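Long-range contact in Rod shape-determining protein (MreC) (Helicobacter pylori, PDB 5LP5), which probably helps maintain rod cell shape by binding penicillin-binding protein 2 within the core complex for cell wall synthesis: residues E121-I135 and K236-N248. Sequence-based numbering, arbitrary orientation.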
ATOM      1  N   GLU C 121     -32.033  -5.718 -21.128  1.00 39.29           N
ATOM      2  CA  GLU C 121     -32.088  -4.435 -20.459  1.00 40.24           C
ATOM      3  C   GLU C 121     -31.137  -3.464 -21.132  1.00 40.74           C
ATOM      4  O   GLU C 121     -30.011  -3.828 -21.538  1.00 41.04           O
ATOM      5  CB  GLU C 121     -31.656  -4.541 -19.004  1.00 40.41           C
ATOM      6  CG  GLU C 121     -32.450  -5.443 -18.100  1.00 39.63           C
ATOM      7  CD  GLU C 121     -31.850  -5.438 -16.709  1.00 39.12           C
ATOM      8  OE1 GLU C 121     -31.062  -4.507 -16.395  1.00 37.38           O
ATOM      9  OE2 GLU C 121     -32.151  -6.371 -15.938  1.00 41.04           O
ATOM     10  N   GLU C 122     -31.568  -2.211 -21.191  1.00 41.53           N
ATOM     11  CA  GLU C 122     -30.792  -1.190 -21.818  1.00 42.86           C
ATOM     12  C   GLU C 122     -29.700  -0.757 -20.854  1.00 43.35           C
ATOM     13  O   GLU C 122     -29.912  -0.673 -19.654  1.00 45.49           O
ATOM     14  CB  GLU C 122     -31.686  -0.017 -22.223  1.00 46.13           C
ATOM     15  CG  GLU C 122     -31.042   0.895 -23.265  1.00 47.76           C
ATOM     16  CD  GLU C 122     -32.001   1.824 -23.947  1.00 50.52           C
ATOM     17  OE1 GLU C 122     -33.128   1.380 -24.272  1.00 55.52           O
ATOM     18  OE2 GLU C 122     -31.601   2.986 -24.161  1.00 49.57           O
ATOM     19  N   ASN C 123     -28.513  -0.532 -21.403  1.00 43.58           N
ATOM     20  CA  ASN C 123     -27.352  -0.075 -20.648  1.00 43.62           C
ATOM     21  C   ASN C 123     -26.749  -1.116 -19.710  1.00 40.38           C
ATOM     22  O   ASN C 123     -25.712  -0.857 -19.103  1.00 39.82           O
ATOM     23  CB  ASN C 123     -27.657   1.199 -19.878  1.00 47.24           C
ATOM     24  CG  ASN C 123     -28.177   2.292 -20.773  1.00 51.07           C
ATOM     25  OD1 ASN C 123     -29.335   2.689 -20.645  1.00 55.00           O
ATOM     26  ND2 ASN C 123     -27.334   2.764 -21.712  1.00 50.47           N
ATOM     27  N   LYS C 124     -27.363  -2.290 -19.592  1.00 35.87           N
ATOM     28  CA  LYS C 124     -26.715  -3.365 -18.874  1.00 31.87           C
ATOM     29  C   LYS C 124     -25.580  -3.856 -19.741  1.00 30.39           C
ATOM     30  O   LYS C 124     -25.745  -3.985 -20.960  1.00 31.93           O
ATOM     31  CB  LYS C 124     -27.677  -4.506 -18.595  1.00 30.85           C
ATOM     32  CG  LYS C 124     -27.083  -5.565 -17.681  1.00 28.52           C
ATOM     33  CD  LYS C 124     -28.008  -6.756 -17.518  1.00 27.08           C
ATOM     34  CE  LYS C 124     -27.306  -7.861 -16.752  1.00 25.02           C
ATOM     35  NZ  LYS C 124     -28.146  -9.032 -16.535  1.00 24.50           N
ATOM     36  N   ILE C 125     -24.436  -4.112 -19.121  1.00 28.29           N
ATOM     37  CA  ILE C 125     -23.272  -4.583 -19.847  1.00 27.27           C
ATOM     38  C   ILE C 125     -23.209  -6.109 -19.860  1.00 27.64           C
ATOM     39  O   ILE C 125     -23.073  -6.739 -18.811  1.00 27.99           O
ATOM     40  CB  ILE C 125     -21.978  -4.063 -19.211  1.00 26.86           C
ATOM     41  CG1 ILE C 125     -21.955  -2.542 -19.195  1.00 28.13           C
ATOM     42  CG2 ILE C 125     -20.773  -4.596 -19.954  1.00 25.31           C
ATOM     43  CD1 ILE C 125     -21.037  -1.979 -18.134  1.00 28.49           C
ATOM     44  N   TYR C 126     -23.296  -6.686 -21.053  1.00 28.18           N
ATOM     45  CA  TYR C 126     -23.261  -8.128 -21.250  1.00 28.87           C
ATOM     46  C   TYR C 126     -21.894  -8.563 -21.735  1.00 28.68           C
ATOM     47  O   TYR C 126     -21.159  -7.771 -22.287  1.00 31.54           O
ATOM     48  CB  TYR C 126     -24.326  -8.544 -22.275  1.00 29.68           C
ATOM     49  CG  TYR C 126     -25.744  -8.253 -21.839  1.00 30.32           C
ATOM     50  CD1 TYR C 126     -26.407  -9.092 -20.953  1.00 31.04           C
ATOM     51  CD2 TYR C 126     -26.415  -7.121 -22.286  1.00 31.29           C
ATOM     52  CE1 TYR C 126     -27.703  -8.819 -20.537  1.00 32.23           C
ATOM     53  CE2 TYR C 126     -27.712  -6.847 -21.878  1.00 32.22           C
ATOM     54  CZ  TYR C 126     -28.355  -7.699 -21.001  1.00 32.59           C
ATOM     55  OH  TYR C 126     -29.637  -7.453 -20.570  1.00 33.22           O
ATOM     56  N   GLY C 127     -21.560  -9.826 -21.507  1.00 28.52           N
ATOM     57  CA  GLY C 127     -20.295 -10.390 -21.976  1.00 27.72           C
ATOM     58  C   GLY C 127     -20.504 -11.092 -23.301  1.00 26.61           C
ATOM     59  O   GLY C 127     -21.583 -11.604 -23.573  1.00 25.83           O
ATOM     60  N   LEU C 128     -19.466 -11.093 -24.131  1.00 26.08           N
ATOM     61  CA  LEU C 128     -19.448 -11.831 -25.397  1.00 25.82           C
ATOM     62  C   LEU C 128     -18.413 -12.956 -25.375  1.00 26.78           C
ATOM     63  O   LEU C 128     -17.262 -12.754 -25.002  1.00 25.63           O
ATOM     64  CB  LEU C 128     -19.168 -10.902 -26.578  1.00 25.17           C
ATOM     65  CG  LEU C 128     -20.272  -9.872 -26.935  1.00 24.57           C
ATOM     66  CD1 LEU C 128     -19.824  -8.977 -28.077  1.00 24.03           C
ATOM     67  CD2 LEU C 128     -21.549 -10.618 -27.292  1.00 24.48           C
ATOM     68  N   VAL C 129     -18.847 -14.141 -25.790  1.00 29.00           N
ATOM     69  CA  VAL C 129     -18.037 -15.349 -25.776  1.00 30.43           C
ATOM     70  C   VAL C 129     -18.119 -15.987 -27.154  1.00 31.63           C
ATOM     71  O   VAL C 129     -19.193 -16.013 -27.745  1.00 32.14           O
ATOM     72  CB  VAL C 129     -18.594 -16.342 -24.722  1.00 31.11           C
ATOM     73  CG1 VAL C 129     -17.827 -17.653 -24.716  1.00 31.96           C
ATOM     74  CG2 VAL C 129     -18.519 -15.721 -23.348  1.00 30.95           C
ATOM     75  N   SER C 130     -16.990 -16.499 -27.658  1.00 32.83           N
ATOM     76  CA  SER C 130     -17.011 -17.268 -28.889  1.00 34.15           C
ATOM     77  C   SER C 130     -16.535 -18.703 -28.705  1.00 36.61           C
ATOM     78  O   SER C 130     -17.336 -19.586 -28.365  1.00 44.84           O
ATOM     79  CB  SER C 130     -16.322 -16.570 -30.051  1.00 32.38           C
ATOM     80  OG  SER C 130     -16.653 -17.225 -31.275  1.00 33.64           O
ATOM     81  N   HIS C 131     -15.276 -18.980 -28.957  1.00 35.84           N
ATOM     82  CA  HIS C 131     -14.856 -20.381 -28.944  1.00 36.00           C
ATOM     83  C   HIS C 131     -14.360 -20.671 -27.554  1.00 34.56           C
ATOM     84  O   HIS C 131     -13.168 -20.824 -27.333  1.00 33.76           O
ATOM     85  CB  HIS C 131     -13.796 -20.647 -30.006  1.00 38.13           C
ATOM     86  CG  HIS C 131     -14.343 -20.705 -31.397  1.00 40.68           C
ATOM     87  ND1 HIS C 131     -15.194 -19.747 -31.909  1.00 40.87           N
ATOM     88  CD2 HIS C 131     -14.151 -21.608 -32.390  1.00 43.33           C
ATOM     89  CE1 HIS C 131     -15.515 -20.070 -33.152  1.00 42.15           C
ATOM     90  NE2 HIS C 131     -14.896 -21.195 -33.469  1.00 42.68           N
ATOM     91  N   ASN C 132     -15.308 -20.708 -26.621  1.00 34.90           N
ATOM     92  CA  ASN C 132     -15.036 -20.813 -25.190  1.00 34.98           C
ATOM     93  C   ASN C 132     -14.028 -19.804 -24.680  1.00 32.33           C
ATOM     94  O   ASN C 132     -13.187 -20.129 -23.834  1.00 30.71           O
ATOM     95  CB  ASN C 132     -14.615 -22.226 -24.853  1.00 38.75           C
ATOM     96  CG  ASN C 132     -15.792 -23.103 -24.525  1.00 42.30           C
ATOM     97  OD1 ASN C 132     -16.639 -22.712 -23.689  1.00 43.89           O
ATOM     98  ND2 ASN C 132     -15.849 -24.304 -25.141  1.00 42.56           N
ATOM     99  N   GLN C 133     -14.161 -18.579 -25.189  1.00 31.14           N
ATOM    100  CA  GLN C 133     -13.237 -17.482 -24.904  1.00 30.95           C
ATOM    101  C   GLN C 133     -13.990 -16.139 -24.788  1.00 28.37           C
ATOM    102  O   GLN C 133     -14.997 -15.943 -25.434  1.00 27.90           O
ATOM    103  CB  GLN C 133     -12.139 -17.418 -25.990  1.00 32.56           C
ATOM    104  CG  GLN C 133     -11.035 -16.419 -25.733  1.00 34.57           C
ATOM    105  CD  GLN C 133      -9.875 -16.517 -26.730  1.00 38.88           C
ATOM    106  OE1 GLN C 133      -8.910 -15.718 -26.663  1.00 43.49           O
ATOM    107  NE2 GLN C 133      -9.924 -17.523 -27.617  1.00 39.37           N
ATOM    108  N   ALA C 134     -13.491 -15.216 -23.963  1.00 25.82           N
ATOM    109  CA  ALA C 134     -14.037 -13.866 -23.905  1.00 24.46           C
ATOM    110  C   ALA C 134     -13.497 -13.026 -25.061  1.00 25.63           C
ATOM    111  O   ALA C 134     -12.254 -12.862 -25.201  1.00 30.46           O
ATOM    112  CB  ALA C 134     -13.704 -13.225 -22.574  1.00 23.25           C
ATOM    113  N   ILE C 135     -14.407 -12.494 -25.881  1.00 24.59           N
ATOM    114  CA  ILE C 135     -14.046 -11.589 -27.001  1.00 24.47           C
ATOM    115  C   ILE C 135     -14.363 -10.125 -26.746  1.00 24.93           C
ATOM    116  O   ILE C 135     -13.816  -9.262 -27.414  1.00 28.37           O
ATOM    117  CB  ILE C 135     -14.698 -11.996 -28.346  1.00 24.13           C
ATOM    118  CG1 ILE C 135     -16.240 -11.901 -28.284  1.00 24.68           C
ATOM    119  CG2 ILE C 135     -14.269 -13.401 -28.717  1.00 24.37           C
ATOM    120  CD1 ILE C 135     -16.921 -12.079 -29.634  1.00 24.52           C
ATOM    121  N   LYS C 236     -12.275 -15.971 -37.085  1.00 35.10           N
ATOM    122  CA  LYS C 236     -12.970 -17.213 -36.797  1.00 36.18           C
ATOM    123  C   LYS C 236     -13.921 -17.063 -35.624  1.00 34.16           C
ATOM    124  O   LYS C 236     -14.990 -17.639 -35.651  1.00 34.52           O
ATOM    125  CB  LYS C 236     -11.994 -18.360 -36.574  1.00 37.96           C
ATOM    126  CG  LYS C 236     -11.802 -19.212 -37.820  1.00 41.75           C
ATOM    127  CD  LYS C 236     -10.595 -20.140 -37.704  1.00 44.65           C
ATOM    128  CE  LYS C 236     -10.581 -21.233 -38.773  1.00 47.90           C
ATOM    129  NZ  LYS C 236      -9.883 -22.457 -38.276  1.00 49.14           N
ATOM    130  N   LEU C 237     -13.533 -16.255 -34.636  1.00 32.37           N
ATOM    131  CA  LEU C 237     -14.292 -16.093 -33.394  1.00 30.39           C
ATOM    132  C   LEU C 237     -15.346 -14.996 -33.426  1.00 28.50           C
ATOM    133  O   LEU C 237     -15.925 -14.692 -32.386  1.00 27.68           O
ATOM    134  CB  LEU C 237     -13.331 -15.837 -32.216  1.00 30.69           C
ATOM    135  CG  LEU C 237     -12.798 -17.100 -31.512  1.00 31.68           C
ATOM    136  CD1 LEU C 237     -11.858 -17.896 -32.393  1.00 33.26           C
ATOM    137  CD2 LEU C 237     -12.109 -16.737 -30.204  1.00 31.34           C
ATOM    138  N   LEU C 238     -15.570 -14.366 -34.579  1.00 28.13           N
ATOM    139  CA  LEU C 238     -16.646 -13.399 -34.684  1.00 27.83           C
ATOM    140  C   LEU C 238     -17.916 -14.080 -35.170  1.00 30.63           C
ATOM    141  O   LEU C 238     -18.998 -13.498 -35.158  1.00 28.89           O
ATOM    142  CB  LEU C 238     -16.215 -12.186 -35.506  1.00 28.51           C
ATOM    143  CG  LEU C 238     -15.396 -11.165 -34.690  1.00 27.58           C
ATOM    144  CD1 LEU C 238     -14.896 -10.002 -35.539  1.00 28.49           C
ATOM    145  CD2 LEU C 238     -16.172 -10.603 -33.502  1.00 26.61           C
ATOM    146  N   ARG C 239     -17.792 -15.343 -35.574  1.00 35.83           N
ATOM    147  CA  ARG C 239     -18.968 -16.192 -35.769  1.00 40.85           C
ATOM    148  C   ARG C 239     -19.093 -17.166 -34.609  1.00 38.79           C
ATOM    149  O   ARG C 239     -18.131 -17.423 -33.893  1.00 35.50           O
ATOM    150  CB  ARG C 239     -18.913 -16.905 -37.117  1.00 48.76           C
ATOM    151  CG  ARG C 239     -19.114 -15.915 -38.271  1.00 57.36           C
ATOM    152  CD  ARG C 239     -19.179 -16.546 -39.645  1.00 67.46           C
ATOM    153  NE  ARG C 239     -18.127 -17.551 -39.878  1.00 76.39           N
ATOM    154  CZ  ARG C 239     -16.911 -17.317 -40.382  1.00 75.26           C
ATOM    155  NH1 ARG C 239     -16.519 -16.092 -40.703  1.00 69.97           N
ATOM    156  NH2 ARG C 239     -16.075 -18.335 -40.550  1.00 80.93           N
ATOM    157  N   HIS C 240     -20.305 -17.685 -34.421  1.00 38.26           N
ATOM    158  CA  HIS C 240     -20.638 -18.588 -33.311  1.00 36.72           C
ATOM    159  C   HIS C 240     -20.561 -17.902 -31.947  1.00 33.84           C
ATOM    160  O   HIS C 240     -19.939 -18.435 -31.028  1.00 31.36           O
ATOM    161  CB  HIS C 240     -19.753 -19.835 -33.323  1.00 37.14           C
ATOM    162  CG  HIS C 240     -19.892 -20.668 -34.559  1.00 39.48           C
ATOM    163  ND1 HIS C 240     -21.095 -21.221 -34.959  1.00 40.50           N
ATOM    164  CD2 HIS C 240     -18.970 -21.073 -35.469  1.00 40.26           C
ATOM    165  CE1 HIS C 240     -20.913 -21.903 -36.076  1.00 41.01           C
ATOM    166  NE2 HIS C 240     -19.634 -21.833 -36.405  1.00 41.21           N
ATOM    167  N   VAL C 241     -21.202 -16.734 -31.837  1.00 32.92           N
ATOM    168  CA  VAL C 241     -21.052 -15.861 -30.682  1.00 31.39           C
ATOM    169  C   VAL C 241     -22.250 -15.949 -29.756  1.00 31.00           C
ATOM    170  O   VAL C 241     -23.387 -15.944 -30.217  1.00 31.30           O
ATOM    171  CB  VAL C 241     -20.855 -14.396 -31.097  1.00 30.94           C
ATOM    172  CG1 VAL C 241     -20.798 -13.482 -29.875  1.00 30.08           C
ATOM    173  CG2 VAL C 241     -19.600 -14.251 -31.947  1.00 30.94           C
ATOM    174  N   PHE C 242     -21.968 -16.029 -28.453  1.00 30.00           N
ATOM    175  CA  PHE C 242     -22.989 -16.117 -27.416  1.00 30.57           C
ATOM    176  C   PHE C 242     -22.925 -14.905 -26.475  1.00 29.33           C
ATOM    177  O   PHE C 242     -21.852 -14.472 -26.082  1.00 28.98           O
ATOM    178  CB  PHE C 242     -22.778 -17.398 -26.609  1.00 30.74           C
ATOM    179  CG  PHE C 242     -23.048 -18.654 -27.380  1.00 31.93           C
ATOM    180  CD1 PHE C 242     -24.306 -19.224 -27.371  1.00 33.58           C
ATOM    181  CD2 PHE C 242     -22.046 -19.290 -28.072  1.00 32.88           C
ATOM    182  CE1 PHE C 242     -24.565 -20.389 -28.069  1.00 34.52           C
ATOM    183  CE2 PHE C 242     -22.294 -20.461 -28.784  1.00 33.80           C
ATOM    184  CZ  PHE C 242     -23.557 -21.009 -28.780  1.00 34.58           C
ATOM    185  N   LEU C 243     -24.085 -14.400 -26.085  1.00 28.63           N
ATOM    186  CA  LEU C 243     -24.188 -13.283 -25.152  1.00 27.81           C
ATOM    187  C   LEU C 243     -24.298 -13.788 -23.739  1.00 27.16           C
ATOM    188  O   LEU C 243     -25.107 -14.674 -23.442  1.00 29.50           O
ATOM    189  CB  LEU C 243     -25.438 -12.467 -25.469  1.00 29.15           C
ATOM    190  CG  LEU C 243     -25.606 -11.134 -24.751  1.00 29.64           C
ATOM    191  CD1 LEU C 243     -24.744 -10.051 -25.371  1.00 29.46           C
ATOM    192  CD2 LEU C 243     -27.052 -10.678 -24.910  1.00 31.59           C
ATOM    193  N   SER C 244     -23.520 -13.211 -22.837  1.00 26.41           N
ATOM    194  CA  SER C 244     -23.511 -13.656 -21.442  1.00 26.52           C
ATOM    195  C   SER C 244     -24.374 -12.793 -20.543  1.00 26.40           C
ATOM    196  O   SER C 244     -24.002 -11.668 -20.254  1.00 26.47           O
ATOM    197  CB  SER C 244     -22.091 -13.655 -20.901  1.00 26.23           C
ATOM    198  OG  SER C 244     -22.132 -13.866 -19.505  1.00 27.07           O
ATOM    199  N   ASP C 245     -25.502 -13.346 -20.088  1.00 27.59           N
ATOM    200  CA  ASP C 245     -26.475 -12.638 -19.249  1.00 28.85           C
ATOM    201  C   ASP C 245     -26.442 -13.195 -17.818  1.00 30.36           C
ATOM    202  O   ASP C 245     -27.003 -14.269 -17.566  1.00 32.49           O
ATOM    203  CB  ASP C 245     -27.880 -12.782 -19.857  1.00 30.30           C
ATOM    204  CG  ASP C 245     -28.957 -11.942 -19.108  1.00 31.93           C
ATOM    205  OD1 ASP C 245     -28.709 -11.405 -18.040  1.00 32.08           O
ATOM    206  OD2 ASP C 245     -30.080 -11.787 -19.570  1.00 33.30           O
ATOM    207  N   VAL C 246     -25.798 -12.472 -16.900  1.00 31.80           N
ATOM    208  CA  VAL C 246     -25.696 -12.896 -15.488  1.00 34.52           C
ATOM    209  C   VAL C 246     -26.817 -12.230 -14.709  1.00 38.96           C
ATOM    210  O   VAL C 246     -26.921 -11.012 -14.722  1.00 39.93           O
ATOM    211  CB  VAL C 246     -24.351 -12.454 -14.872  1.00 32.58           C
ATOM    212  CG1 VAL C 246     -24.323 -12.719 -13.388  1.00 33.11           C
ATOM    213  CG2 VAL C 246     -23.174 -13.152 -15.537  1.00 30.95           C
ATOM    214  N   LYS C 247     -27.651 -13.041 -14.073  1.00 45.19           N
ATOM    215  CA  LYS C 247     -28.900 -12.554 -13.518  1.00 54.49           C
ATOM    216  C   LYS C 247     -28.600 -11.513 -12.434  1.00 60.33           C
ATOM    217  O   LYS C 247     -27.827 -11.773 -11.504  1.00 62.93           O
ATOM    218  CB  LYS C 247     -29.791 -13.724 -13.033  1.00 58.19           C
ATOM    219  CG  LYS C 247     -30.397 -14.547 -14.185  1.00 60.39           C
ATOM    220  CD  LYS C 247     -31.388 -13.741 -15.052  1.00 62.34           C
ATOM    221  CE  LYS C 247     -31.202 -13.960 -16.562  1.00 60.17           C
ATOM    222  NZ  LYS C 247     -32.170 -13.159 -17.377  1.00 58.38           N
ATOM    223  N   ASN C 248     -29.168 -10.311 -12.597  1.00 64.25           N
ATOM    224  CA  ASN C 248     -28.757  -9.163 -11.786  1.00 65.33           C
ATOM    225  C   ASN C 248     -29.533  -9.138 -10.498  1.00 65.81           C
ATOM    226  O   ASN C 248     -30.119 -10.147 -10.124  1.00 68.26           O
ATOM    227  CB  ASN C 248     -28.823  -7.817 -12.558  1.00 68.25           C
ATOM    228  CG  ASN C 248     -30.091  -7.642 -13.380  1.00 72.39           C
ATOM    229  OD1 ASN C 248     -30.965  -8.505 -13.399  1.00 79.15           O
ATOM    230  ND2 ASN C 248     -30.185  -6.507 -14.072  1.00 72.26           N
TER
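Val129 and Phe242 form an antiparallel hydrogen-bonded pair: Phe242 N meets Val129 O at 2.9 Å with an N-H...O angle of 177°, and Val129 N returns the bond to Phe242 O. Two residues along, Ser244 N donates to Gly127 O, while the reverse bond from Gly127 N to Ser244 O is weak at 3.3 Å. Between these pairs lies the non-hydrogen-bonded pair Leu128 and Leu243, whose methyls CD2 and CD1 pack together at 3.8 Å; Leu128 CD2 also meets Val241 CG1. Leu243 CD1 continues to Tyr126 CB, and its CD2 lies over one face of the Tyr126 ring, near the rim. Lys124 CG lies against the opposite face, also toward the rim, and Ser244 O lies in the ring plane at the edge.

From there the Lys124 chain runs extended, CG anti to the backbone N (chi1 -172°), which carries NZ to Asp245 OD1 at 2.9 Å in a salt bridge and to Val246 O at 3.0 Å. Lys247 NZ forms a second salt bridge to Asp245 OD2, though its hydrogen bond is weak. Tyr126 OH accepts a bond from Glu121 N, tying the ring to the preceding loop.

At the other end, Ser130 OG donates to Leu237 O at 2.9 Å from above the carbonyl plane and accepts from His131 ND1, with OG lying in the plane of the imidazole. This bond helps orient the imidazole, one face of which takes a CH-pi contact from Leu237 CD1, 4.0 Å from the centroid.

Strand 241-246 comes last in the strand order of the first of two six-stranded antiparallel barrels, an arrangement consistent with the chymotrypsin-like peptidase clan of the MreC barrel core; strand 125-129 lies between it and strand 134-141, and Val241 and Phe242 also touch strand 93-103, first in that order.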